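Local coordinates for cell division protein FtsI/penicillin binding protein 2 (Legionella pneumophila subsp. pneumophila ATCC 43290, PDB 4ZTK), which probably acts as a D,D-transpeptidase that cross-links peptidoglycan during cell division, as do other penicillin-binding proteins of the FtsI type, at residues Ser80-Ile86 with Ser134-Leu139; Ala88-Asn92 with Ile213-Ser218; Val28-Thr33 with Ala58-Ser62; Ala41-Val45 with Leu68-Arg74. All blocks are in the same frame, centred on the assembly; numbering follows the deposited sequence.

Interaction 1 of 4, residues Ser80-Ile86 with Ser134-Leu139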
loop_
_atom_site.group_PDB
_atom_site.type_symbol
_atom_site.label_atom_id
_atom_site.label_comp_id
_atom_site.label_asym_id
_atom_site.label_seq_id
_atom_site.Cartn_x
_atom_site.Cartn_y
_atom_site.Cartn_z
ATOM N N SER A 80 1.959 6.783 -3.676
ATOM C CA SER A 80 1.373 7.371 -2.471
ATOM C C SER A 80 1.086 6.389 -1.319
ATOM O O SER A 80 0.722 6.822 -0.224
ATOM C CB SER A 80 0.115 8.177 -2.817
ATOM O OG SER A 80 0.426 9.252 -3.690
ATOM N N THR A 81 1.254 5.085 -1.539
ATOM C CA THR A 81 1.134 4.143 -0.425
ATOM C C THR A 81 2.295 4.300 0.570
ATOM O O THR A 81 2.256 3.733 1.658
ATOM C CB THR A 81 1.010 2.658 -0.881
ATOM O OG1 THR A 81 2.203 2.254 -1.572
ATOM C CG2 THR A 81 -0.204 2.473 -1.788
ATOM N N ILE A 82 3.307 5.088 0.202
ATOM C CA ILE A 82 4.390 5.429 1.133
ATOM C C ILE A 82 3.947 6.479 2.155
ATOM O O ILE A 82 4.510 6.567 3.242
ATOM C CB ILE A 82 5.648 5.965 0.401
ATOM C CG1 ILE A 82 6.871 5.938 1.319
ATOM C CG2 ILE A 82 5.443 7.405 -0.083
ATOM C CD1 ILE A 82 7.233 4.587 1.795
ATOM N N LYS A 83 2.943 7.277 1.794
ATOM C CA LYS A 83 2.550 8.447 2.585
ATOM C C LYS A 83 2.275 8.191 4.076
ATOM O O LYS A 83 2.701 8.986 4.913
ATOM C CB LYS A 83 1.375 9.193 1.925
ATOM C CG LYS A 83 1.773 10.026 0.701
ATOM C CD LYS A 83 0.557 10.672 0.038
ATOM C CE LYS A 83 0.963 11.785 -0.933
ATOM N NZ LYS A 83 1.823 11.297 -2.048
ATOM N N PRO A 84 1.559 7.095 4.415
ATOM C CA PRO A 84 1.348 6.808 5.842
ATOM C C PRO A 84 2.643 6.673 6.640
ATOM O O PRO A 84 2.671 7.050 7.813
ATOM C CB PRO A 84 0.618 5.461 5.823
ATOM C CG PRO A 84 -0.131 5.471 4.541
ATOM C CD PRO A 84 0.781 6.176 3.560
ATOM N N PHE A 85 3.693 6.152 6.012
ATOM C CA PHE A 85 4.971 5.957 6.696
ATOM C C PHE A 85 5.747 7.267 6.845
ATOM O O PHE A 85 6.426 7.482 7.854
ATOM C CB PHE A 85 5.803 4.890 5.981
ATOM C CG PHE A 85 5.088 3.569 5.850
ATOM C CD1 PHE A 85 5.127 2.642 6.879
ATOM C CD2 PHE A 85 4.360 3.268 4.708
ATOM C CE1 PHE A 85 4.461 1.425 6.767
ATOM C CE2 PHE A 85 3.690 2.055 4.587
ATOM C CZ PHE A 85 3.744 1.130 5.625
ATOM N N ILE A 86 5.643 8.134 5.841
ATOM C CA ILE A 86 6.196 9.482 5.937
ATOM C C ILE A 86 5.553 10.199 7.116
ATOM O O ILE A 86 6.239 10.792 7.944
ATOM C CB ILE A 86 5.933 10.301 4.657
ATOM C CG1 ILE A 86 6.697 9.719 3.468
ATOM C CG2 ILE A 86 6.313 11.762 4.861
ATOM C CD1 ILE A 86 8.201 9.824 3.592
ATOM N N SER A 134 -4.843 12.503 -0.127
ATOM C CA SER A 134 -3.560 12.204 -0.765
ATOM C C SER A 134 -2.941 13.447 -1.412
ATOM O O SER A 134 -2.632 13.456 -2.603
ATOM C CB SER A 134 -3.710 11.072 -1.784
ATOM O OG SER A 134 -2.471 10.432 -2.012
ATOM N N ILE A 135 -2.752 14.485 -0.605
ATOM C CA ILE A 135 -2.250 15.768 -1.089
ATOM C C ILE A 135 -0.721 15.790 -1.119
ATOM O O ILE A 135 -0.068 15.839 -0.076
ATOM C CB ILE A 135 -2.784 16.923 -0.223
ATOM C CG1 ILE A 135 -4.311 16.857 -0.164
ATOM C CG2 ILE A 135 -2.313 18.276 -0.771
ATOM C CD1 ILE A 135 -4.955 18.054 0.496
ATOM N N ASN A 136 -0.168 15.745 -2.330
ATOM C CA ASN A 136 1.271 15.616 -2.534
ATOM C C ASN A 136 2.108 16.726 -1.898
ATOM O O ASN A 136 3.066 16.448 -1.178
ATOM C CB ASN A 136 1.595 15.520 -4.029
ATOM C CG ASN A 136 1.156 14.197 -4.640
ATOM O OD1 ASN A 136 0.939 13.215 -3.934
ATOM N ND2 ASN A 136 1.034 14.168 -5.964
ATOM N N VAL A 137 1.754 17.977 -2.172
ATOM C CA VAL A 137 2.545 19.107 -1.685
ATOM C C VAL A 137 2.661 19.092 -0.158
ATOM O O VAL A 137 3.725 19.375 0.387
ATOM C CB VAL A 137 1.996 20.461 -2.197
ATOM C CG1 VAL A 137 2.684 21.632 -1.499
ATOM C CG2 VAL A 137 2.185 20.564 -3.701
ATOM N N CYS A 138 1.583 18.717 0.525
ATOM C CA CYS A 138 1.597 18.665 1.985
ATOM C C CYS A 138 2.512 17.573 2.530
ATOM O O CYS A 138 3.307 17.827 3.435
ATOM C CB CYS A 138 0.185 18.508 2.555
ATOM S SG CYS A 138 -0.883 19.954 2.280
ATOM N N LEU A 139 2.396 16.361 1.994
ATOM C CA LEU A 139 3.247 15.268 2.451
ATOM C C LEU A 139 4.716 15.535 2.135
ATOM O O LEU A 139 5.607 15.159 2.905
ATOM C CB LEU A 139 2.805 13.925 1.864
ATOM C CG LEU A 139 1.865 13.097 2.746
ATOM C CD1 LEU A 139 2.544 12.725 4.059
ATOM C CD2 LEU A 139 0.573 13.851 3.008
HETATM O O HOH W 1 -1.333 11.468 -4.583
#
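Ser80 and Lys83, which fit an SxxK motif, here meet Ser134 and Asn136, which fit the SxN motif that faces it in penicillin-binding transpeptidases. Lys83 reaches from helix 83-92 across to the first turn of helix 136-146. Its chain runs extended as far as CE and bends at the last torsion (chi4 61°), which carries NZ to the side-chain carbonyl of Asn136. The hydrogen bond from NZ to Asn136 OD1 is 2.8 Å long, with a C=O...N angle of 150° and the nitrogen tilted out of the carbonyl plane. A second bond joins Lys83 NZ to Ser80 OG at 3.0 Å, so one amine ties both motifs together; Ala180 O adds a weak third acceptor.

Ser134, whose positive phi closes helix 127-133 in a Schellman motif, brings its OG to 3.5 Å from Ser80 CB. That hydroxyl is hydrogen-bonded to Lys248 NZ and to the sulfonate of a bound buffer molecule, which also bonds weakly to Ser80 OG. A water bridges the group, 3.0 Å from Ser80 OG and 2.9 Å from Asn136 OD1, and also bonds to Ser134 OG. Beneath this polar layer Leu139 backs the lysine, with its CG 3.7 Å from Lys83 CG and its CD1 4.0 Å from Ile86 CG2. Together with Lys248, which would belong to the K(T/S)G motif on strand 246-253, the arrangement is consistent with the penicillin-binding protein active site, where the SxxK serine is the nucleophile in characterised relatives.

Interaction 2 of 4, residues Ala88-Asn92 with Ile213-Ser218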
loop_
_atom_site.group_PDB
_atom_site.type_symbol
_atom_site.label_atom_id
_atom_site.label_comp_id
_atom_site.label_asym_id
_atom_site.label_seq_id
_atom_site.Cartn_x
_atom_site.Cartn_y
_atom_site.Cartn_z
ATOM N N ALA A 88 4.004 8.837 9.684
ATOM C CA ALA A 88 4.357 8.144 10.920
ATOM C C ALA A 88 5.709 8.606 11.436
ATOM O O ALA A 88 5.861 8.902 12.622
ATOM C CB ALA A 88 4.365 6.637 10.701
ATOM N N ALA A 89 6.687 8.668 10.537
ATOM C CA ALA A 89 8.030 9.111 10.895
ATOM C C ALA A 89 8.011 10.530 11.453
ATOM O O ALA A 89 8.687 10.828 12.438
ATOM C CB ALA A 89 8.950 9.030 9.686
ATOM N N ALA A 90 7.225 11.401 10.826
ATOM C CA ALA A 90 7.159 12.801 11.228
ATOM C C ALA A 90 6.454 12.968 12.567
ATOM O O ALA A 90 6.906 13.729 13.425
ATOM C CB ALA A 90 6.454 13.622 10.162
ATOM N N ILE A 91 5.337 12.267 12.726
ATOM C CA ILE A 91 4.552 12.303 13.957
ATOM C C ILE A 91 5.337 11.720 15.129
ATOM O O ILE A 91 5.265 12.219 16.249
ATOM C CB ILE A 91 3.227 11.513 13.796
ATOM C CG1 ILE A 91 2.289 12.234 12.831
ATOM C CG2 ILE A 91 2.534 11.319 15.136
ATOM C CD1 ILE A 91 2.028 13.665 13.211
ATOM N N ASN A 92 6.095 10.662 14.864
ATOM C CA ASN A 92 6.769 9.933 15.931
ATOM C C ASN A 92 7.999 10.646 16.487
ATOM O O ASN A 92 8.394 10.403 17.629
ATOM C CB ASN A 92 7.143 8.529 15.457
ATOM C CG ASN A 92 7.392 7.575 16.603
ATOM O OD1 ASN A 92 6.456 7.128 17.267
ATOM N ND2 ASN A 92 8.652 7.243 16.832
ATOM N N ILE A 213 8.287 -0.028 16.293
ATOM C CA ILE A 213 8.885 0.869 15.310
ATOM C C ILE A 213 8.409 2.297 15.553
ATOM O O ILE A 213 9.183 3.247 15.447
ATOM C CB ILE A 213 8.548 0.435 13.870
ATOM C CG1 ILE A 213 9.058 -0.983 13.621
ATOM C CG2 ILE A 213 9.158 1.394 12.861
ATOM C CD1 ILE A 213 10.529 -1.164 13.962
ATOM N N ILE A 214 7.129 2.443 15.883
ATOM C CA ILE A 214 6.596 3.736 16.292
ATOM C C ILE A 214 5.814 3.603 17.595
ATOM O O ILE A 214 5.394 2.505 17.965
ATOM C CB ILE A 214 5.702 4.368 15.202
ATOM C CG1 ILE A 214 4.586 3.407 14.790
ATOM C CG2 ILE A 214 6.539 4.769 13.999
ATOM C CD1 ILE A 214 3.552 4.033 13.833
ATOM N N SER A 215 5.626 4.720 18.290
ATOM C CA SER A 215 4.935 4.722 19.580
ATOM C C SER A 215 3.475 4.307 19.449
ATOM O O SER A 215 2.932 4.243 18.345
ATOM C CB SER A 215 4.997 6.112 20.210
ATOM O OG SER A 215 4.187 7.022 19.478
ATOM N N GLU A 216 2.840 4.033 20.586
ATOM C CA GLU A 216 1.424 3.680 20.602
ATOM C C GLU A 216 0.583 4.854 20.125
ATOM O O GLU A 216 -0.364 4.676 19.358
ATOM C CB GLU A 216 0.986 3.262 22.003
ATOM C CG GLU A 216 1.636 1.986 22.502
ATOM C CD GLU A 216 1.103 1.556 23.854
ATOM O OE1 GLU A 216 0.285 2.301 24.437
ATOM O OE2 GLU A 216 1.502 0.473 24.333
ATOM N N THR A 217 0.942 6.052 20.581
ATOM C CA THR A 217 0.255 7.272 20.177
ATOM C C THR A 217 0.324 7.437 18.667
ATOM O O THR A 217 -0.689 7.678 18.010
ATOM C CB THR A 217 0.878 8.512 20.838
ATOM O OG1 THR A 217 0.815 8.379 22.263
ATOM C CG2 THR A 217 0.136 9.773 20.416
ATOM N N SER A 218 1.530 7.296 18.128
ATOM C CA SER A 218 1.761 7.408 16.695
ATOM C C SER A 218 0.930 6.389 15.940
ATOM O O SER A 218 0.320 6.703 14.920
ATOM C CB SER A 218 3.243 7.197 16.374
ATOM O OG SER A 218 4.026 8.262 16.877
#
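Asn92 swings CG away from its backbone N, on the far side of CB (chi1 -160°), while Ser218 sets OG beside its own N, and the two torsions point amide and hydroxyl at each other. Ser218 OG donates to Asn92 OD1 over 2.7 Å, arriving in the carbonyl plane on a lone pair with a C=O...O angle of 117°. The backbone N of Ser215 donates to the same oxygen, also at 2.7 Å and almost straight (N-H...O 176°), but from a position tilted out of that plane. Two firm bonds thus grip OD1 and limit how far the amide can turn. Ser215 OG lies 3.2 Å from Asn92 OD1, a possible third bond that is not settled because its proton has another acceptor within reach.

Aliphatic side chains surround this polar knot. Ile214 CB sits 3.5 Å from Asn92 OD1, and the extended end of the isoleucine reaches along helix 83-92 to place CD1 4.2 Å from Ala88 CB. Ile91 contributes CG2, 3.8 Å from Ser218 OG, at the more exposed border.

Since Ser215 is the N-cap of helix 216-231 and Asn92 ends helix 83-92, the asparagine pins the end of one helix to the beginning of another. Ile222 of helix 216-231 continues the packing on Ala88. Helix 148-157 borders both segments: Ala89 rests on its Ile151 and Lys154, and Lys154 NZ bonds to Ile213 O, just beyond the small strand 211-212.

Interaction 3 of 4, residues Val28-Thr33 with Ala58-Ser62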
loop_
_atom_site.group_PDB
_atom_site.type_symbol
_atom_site.label_atom_id
_atom_site.label_comp_id
_atom_site.label_asym_id
_atom_site.label_seq_id
_atom_site.Cartn_x
_atom_site.Cartn_y
_atom_site.Cartn_z
ATOM N N VAL A 28 -8.543 -15.008 -3.445
ATOM C CA VAL A 28 -7.804 -14.007 -4.213
ATOM C C VAL A 28 -7.651 -14.437 -5.671
ATOM O O VAL A 28 -7.599 -13.602 -6.574
ATOM C CB VAL A 28 -6.440 -13.666 -3.574
ATOM C CG1 VAL A 28 -6.652 -13.039 -2.208
ATOM C CG2 VAL A 28 -5.550 -14.907 -3.466
ATOM N N GLU A 29 -7.600 -15.745 -5.892
ATOM C CA GLU A 29 -7.541 -16.289 -7.244
ATOM C C GLU A 29 -8.770 -15.924 -8.071
ATOM O O GLU A 29 -8.632 -15.513 -9.212
ATOM C CB GLU A 29 -7.341 -17.806 -7.215
ATOM C CG GLU A 29 -5.890 -18.222 -7.040
ATOM C CD GLU A 29 -5.735 -19.711 -6.796
ATOM O OE1 GLU A 29 -6.749 -20.367 -6.477
ATOM O OE2 GLU A 29 -4.603 -20.224 -6.924
ATOM N N LYS A 30 -9.961 -16.060 -7.494
ATOM C CA LYS A 30 -11.192 -15.670 -8.182
ATOM C C LYS A 30 -11.263 -14.163 -8.417
ATOM O O LYS A 30 -11.710 -13.709 -9.472
ATOM C CB LYS A 30 -12.428 -16.092 -7.383
ATOM C CG LYS A 30 -12.547 -17.575 -7.150
ATOM C CD LYS A 30 -13.844 -17.930 -6.437
ATOM C CE LYS A 30 -13.894 -17.335 -5.038
ATOM N NZ LYS A 30 -15.143 -17.727 -4.324
ATOM N N GLN A 31 -10.844 -13.391 -7.421
ATOM C CA GLN A 31 -11.016 -11.943 -7.465
ATOM C C GLN A 31 -10.065 -11.235 -8.428
ATOM O O GLN A 31 -10.491 -10.361 -9.183
ATOM C CB GLN A 31 -10.900 -11.334 -6.063
ATOM C CG GLN A 31 -11.999 -11.756 -5.092
ATOM C CD GLN A 31 -13.368 -11.209 -5.465
ATOM O OE1 GLN A 31 -13.498 -10.363 -6.353
ATOM N NE2 GLN A 31 -14.400 -11.692 -4.781
ATOM N N ILE A 32 -8.783 -11.593 -8.405
ATOM C CA ILE A 32 -7.810 -10.888 -9.248
ATOM C C ILE A 32 -7.988 -11.236 -10.724
ATOM O O ILE A 32 -7.817 -10.392 -11.603
ATOM C CB ILE A 32 -6.337 -11.127 -8.813
ATOM C CG1 ILE A 32 -5.417 -10.105 -9.482
ATOM C CG2 ILE A 32 -5.867 -12.550 -9.132
ATOM C CD1 ILE A 32 -5.776 -8.660 -9.173
ATOM N N THR A 33 -8.345 -12.484 -10.994
ATOM C CA THR A 33 -8.504 -12.933 -12.363
ATOM C C THR A 33 -9.723 -12.224 -12.973
ATOM O O THR A 33 -9.705 -11.819 -14.139
ATOM C CB THR A 33 -8.632 -14.470 -12.405
ATOM O OG1 THR A 33 -8.545 -14.939 -13.754
ATOM C CG2 THR A 33 -9.940 -14.893 -11.793
ATOM N N ALA A 58 -1.598 -15.587 1.246
ATOM C CA ALA A 58 -2.184 -15.772 -0.075
ATOM C C ALA A 58 -1.542 -14.819 -1.072
ATOM O O ALA A 58 -1.180 -13.689 -0.730
ATOM C CB ALA A 58 -3.691 -15.573 -0.033
ATOM N N PHE A 59 -1.405 -15.288 -2.306
ATOM C CA PHE A 59 -0.761 -14.525 -3.363
ATOM C C PHE A 59 -1.274 -15.052 -4.694
ATOM O O PHE A 59 -1.106 -16.228 -5.001
ATOM C CB PHE A 59 0.757 -14.710 -3.279
ATOM C CG PHE A 59 1.540 -13.810 -4.197
ATOM C CD1 PHE A 59 1.619 -14.073 -5.557
ATOM C CD2 PHE A 59 2.220 -12.716 -3.695
ATOM C CE1 PHE A 59 2.341 -13.248 -6.397
ATOM C CE2 PHE A 59 2.947 -11.885 -4.532
ATOM C CZ PHE A 59 3.007 -12.153 -5.884
ATOM N N ALA A 60 -1.908 -14.194 -5.483
ATOM C CA ALA A 60 -2.348 -14.597 -6.816
ATOM C C ALA A 60 -2.180 -13.472 -7.822
ATOM O O ALA A 60 -2.364 -12.297 -7.495
ATOM C CB ALA A 60 -3.791 -15.069 -6.791
ATOM N N GLU A 61 -1.829 -13.839 -9.048
ATOM C CA GLU A 61 -1.706 -12.867 -10.126
ATOM C C GLU A 61 -2.341 -13.389 -11.409
ATOM O O GLU A 61 -2.481 -14.596 -11.597
ATOM C CB GLU A 61 -0.236 -12.494 -10.364
ATOM C CG GLU A 61 0.639 -13.649 -10.827
ATOM C CD GLU A 61 2.114 -13.276 -10.908
ATOM O OE1 GLU A 61 2.966 -14.149 -10.629
ATOM O OE2 GLU A 61 2.425 -12.117 -11.253
ATOM N N SER A 62 -2.730 -12.468 -12.279
ATOM C CA SER A 62 -3.306 -12.807 -13.571
ATOM C C SER A 62 -2.769 -11.832 -14.606
ATOM O O SER A 62 -2.734 -10.624 -14.358
ATOM C CB SER A 62 -4.831 -12.717 -13.514
ATOM O OG SER A 62 -5.419 -13.125 -14.738
HETATM O O HOH W 2 -7.810 -12.174 -16.015
#
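Helix 28-33 lies along strand 58-62 in nearly the same direction, the two segment axes 29° apart and 7.4 Å from each other at closest approach. Ala60 is the middle of the contact, its CB turned to the helix and met there by three side chains. Val28 CG2 touches it at 3.8 Å and also reaches Ala58 CB at 4.0 Å; this methyl projects between the valine's own N and carbonyl carbon, while CG1 lies anti to the carbonyl carbon. Glu29 lays its CG 3.8 Å from Ala60 CB before its chain runs on to the exposed border, where OE2 bonds to Gln25. One turn after Val28, Ile32 brings CG2 to 4.0 Å from Ala60 CB. The small alanines let the helix lie close over the strand.

Toward the strand's end the chemistry turns polar. Thr33 OG1 and Ser62 OG merely come near each other, 3.7 Å apart. A water links the two segments instead, donating to Thr33 O at 2.7 Å and lying 2.9 Å from Ser62 OG.

Strand 56-63 is an outermost strand of the five-stranded antiparallel sheet, and helix 22-38 covers one face of it. Val28 and Ile32 extend this cover to Ile46 of the adjacent strand 43-49, and Val28 also meets Val306 of helix 295-310. Behind the strand, Phe59 packs on Trp71.

Interaction 4 of 4, residues Ala41-Val45 with Leu68-Arg74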
loop_
_atom_site.group_PDB
_atom_site.type_symbol
_atom_site.label_atom_id
_atom_site.label_comp_id
_atom_site.label_asym_id
_atom_site.label_seq_id
_atom_site.Cartn_x
_atom_site.Cartn_y
_atom_site.Cartn_z
ATOM N N ALA A 41 -6.975 -5.131 -17.890
ATOM C CA ALA A 41 -5.645 -4.816 -17.389
ATOM C C ALA A 41 -4.571 -5.675 -18.043
ATOM O O ALA A 41 -4.833 -6.793 -18.487
ATOM C CB ALA A 41 -5.602 -4.984 -15.884
ATOM N N LYS A 42 -3.355 -5.145 -18.094
ATOM C CA LYS A 42 -2.219 -5.919 -18.570
ATOM C C LYS A 42 -1.923 -7.043 -17.583
ATOM O O LYS A 42 -1.683 -8.183 -17.978
ATOM C CB LYS A 42 -0.993 -5.025 -18.749
ATOM C CG LYS A 42 0.228 -5.756 -19.291
ATOM C CD LYS A 42 1.396 -4.805 -19.490
ATOM C CE LYS A 42 2.612 -5.540 -20.027
ATOM N NZ LYS A 42 3.822 -4.671 -20.034
ATOM N N SER A 43 -1.945 -6.711 -16.295
ATOM C CA SER A 43 -1.796 -7.709 -15.242
ATOM C C SER A 43 -2.377 -7.208 -13.926
ATOM O O SER A 43 -2.806 -6.060 -13.811
ATOM C CB SER A 43 -0.325 -8.079 -15.039
ATOM O OG SER A 43 0.365 -7.041 -14.363
ATOM N N GLY A 44 -2.375 -8.074 -12.924
ATOM C CA GLY A 44 -2.832 -7.687 -11.608
ATOM C C GLY A 44 -2.394 -8.703 -10.583
ATOM O O GLY A 44 -2.143 -9.857 -10.918
ATOM N N VAL A 45 -2.308 -8.276 -9.332
ATOM C CA VAL A 45 -1.876 -9.151 -8.256
ATOM C C VAL A 45 -2.594 -8.780 -6.965
ATOM O O VAL A 45 -2.860 -7.606 -6.712
ATOM C CB VAL A 45 -0.342 -9.073 -8.051
ATOM C CG1 VAL A 45 0.107 -7.623 -7.875
ATOM C CG2 VAL A 45 0.106 -9.929 -6.860
ATOM N N LEU A 68 5.558 -11.336 -19.317
ATOM C CA LEU A 68 5.602 -10.519 -18.110
ATOM C C LEU A 68 6.392 -11.198 -17.000
ATOM O O LEU A 68 6.283 -12.409 -16.796
ATOM C CB LEU A 68 4.193 -10.198 -17.604
ATOM C CG LEU A 68 3.407 -9.093 -18.307
ATOM C CD1 LEU A 68 2.363 -9.694 -19.233
ATOM C CD2 LEU A 68 2.765 -8.165 -17.282
ATOM N N GLU A 69 7.196 -10.414 -16.289
ATOM C CA GLU A 69 7.828 -10.903 -15.076
ATOM C C GLU A 69 6.750 -11.079 -14.021
ATOM O O GLU A 69 5.846 -10.252 -13.904
ATOM C CB GLU A 69 8.888 -9.926 -14.574
ATOM C CG GLU A 69 9.492 -10.328 -13.237
ATOM C CD GLU A 69 10.475 -9.307 -12.707
ATOM O OE1 GLU A 69 11.143 -9.595 -11.690
ATOM O OE2 GLU A 69 10.579 -8.215 -13.306
ATOM N N SER A 70 6.834 -12.164 -13.263
ATOM C CA SER A 70 5.878 -12.409 -12.200
ATOM C C SER A 70 5.948 -11.322 -11.131
ATOM O O SER A 70 7.022 -10.803 -10.831
ATOM C CB SER A 70 6.130 -13.771 -11.560
ATOM O OG SER A 70 5.362 -13.909 -10.379
ATOM N N TRP A 71 4.799 -10.993 -10.549
ATOM C CA TRP A 71 4.751 -10.073 -9.421
ATOM C C TRP A 71 5.387 -10.675 -8.170
ATOM O O TRP A 71 5.513 -10.000 -7.152
ATOM C CB TRP A 71 3.311 -9.656 -9.117
ATOM C CG TRP A 71 2.752 -8.704 -10.114
ATOM C CD1 TRP A 71 1.918 -8.996 -11.153
ATOM C CD2 TRP A 71 2.991 -7.294 -10.172
ATOM N NE1 TRP A 71 1.619 -7.852 -11.854
ATOM C CE2 TRP A 71 2.265 -6.794 -11.272
ATOM C CE3 TRP A 71 3.749 -6.405 -9.401
ATOM C CZ2 TRP A 71 2.274 -5.444 -11.618
ATOM C CZ3 TRP A 71 3.758 -5.065 -9.746
ATOM C CH2 TRP A 71 3.024 -4.598 -10.845
ATOM N N LYS A 72 5.773 -11.947 -8.239
ATOM C CA LYS A 72 6.489 -12.574 -7.139
ATOM C C LYS A 72 7.853 -11.917 -6.964
ATOM O O LYS A 72 8.398 -11.888 -5.860
ATOM C CB LYS A 72 6.671 -14.076 -7.379
ATOM C CG LYS A 72 5.388 -14.903 -7.349
ATOM C CD LYS A 72 5.697 -16.357 -6.999
ATOM C CE LYS A 72 4.487 -17.268 -7.169
ATOM N NZ LYS A 72 4.299 -17.691 -8.585
ATOM N N SER A 73 8.401 -11.382 -8.053
ATOM C CA SER A 73 9.730 -10.773 -8.007
ATOM C C SER A 73 9.794 -9.332 -8.535
ATOM O O SER A 73 10.787 -8.635 -8.316
ATOM C CB SER A 73 10.737 -11.647 -8.757
ATOM O OG SER A 73 10.319 -11.882 -10.092
ATOM N N ARG A 74 8.740 -8.889 -9.214
ATOM C CA ARG A 74 8.741 -7.588 -9.892
ATOM C C ARG A 74 8.981 -6.389 -8.963
ATOM O O ARG A 74 8.383 -6.284 -7.893
ATOM C CB ARG A 74 7.441 -7.402 -10.682
ATOM C CG ARG A 74 7.335 -6.099 -11.452
ATOM C CD ARG A 74 6.221 -6.197 -12.484
ATOM N NE ARG A 74 5.917 -4.913 -13.107
ATOM C CZ ARG A 74 5.003 -4.746 -14.059
ATOM N NH1 ARG A 74 4.305 -5.784 -14.500
ATOM N NH2 ARG A 74 4.790 -3.542 -14.572
#
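A classic beta bulge, in which Lys42 and Ser43 both face Glu281, opens strand 43-49, and the indole of Trp71 docks against its serine. Trp71 NE1 donates to Ser43 OG over 2.9 Å with an N-H...O angle of 155°, and the oxygen lies only 7° out of the ring plane, so the bond meets the indole at its edge. Ser43 OG is also hydrogen-bonded to Glu281 OE2, which helps hold the hydroxyl in place for the tryptophan. Two residues on, Val45 comes over one face: the CG1 methyl makes a CH-pi contact, 3.8 Å from the centroid of the Trp71 five-membered ring.

Strand 43-49 runs between strands 56-63 and 274-281 in the antiparallel sheet, and residues 68-74 belong to the long connection from strand 56-63 to helix 83-92. The face of the indole opposite Val45 is taken by Arg74, whose CD rides 3.7 Å above the plane, toward the rim. The arginine is extended from CG to NE, which carries its guanidinium over the benzene end of the indole, with Trp71 CZ2 3.5 Å above the guanidinium plane; NH2 continues to a salt bridge with Glu281. Leu68 leans on the strand mainly through CD2, which lies 3.8 Å from both Lys42 CE and Ser43 CB. An ST turn shapes the loop around Trp71: Ser70 OG accepts from Lys72 N at 2.9 Å, while Glu61 of strand 56-63 binds Ser70 OG and Trp71 N.

How the interactions relate
Interactions 1 and 2 share helix 83-92, the first in its N-terminal part, in the probable active site, the second at its far end, the contact's centre about 18 Å from the chain's. Interaction 1 lies nearest, about 11 Å centre to centre. Interactions 3 and 4, on the opposite side, hold neighbouring strands of the main sheet and touch through Glu61 and through Val45 against Ala60. All are partly buried; interactions 1 to 3 include exposed residues, interaction 4 none among those touching. Interaction 1 is a polar network over an apolar floor, interaction 2 gathers donors on one amide oxygen, interaction 3 is mostly methyl packing, and interaction 4 centres on a tryptophan contacted on both faces and an edge.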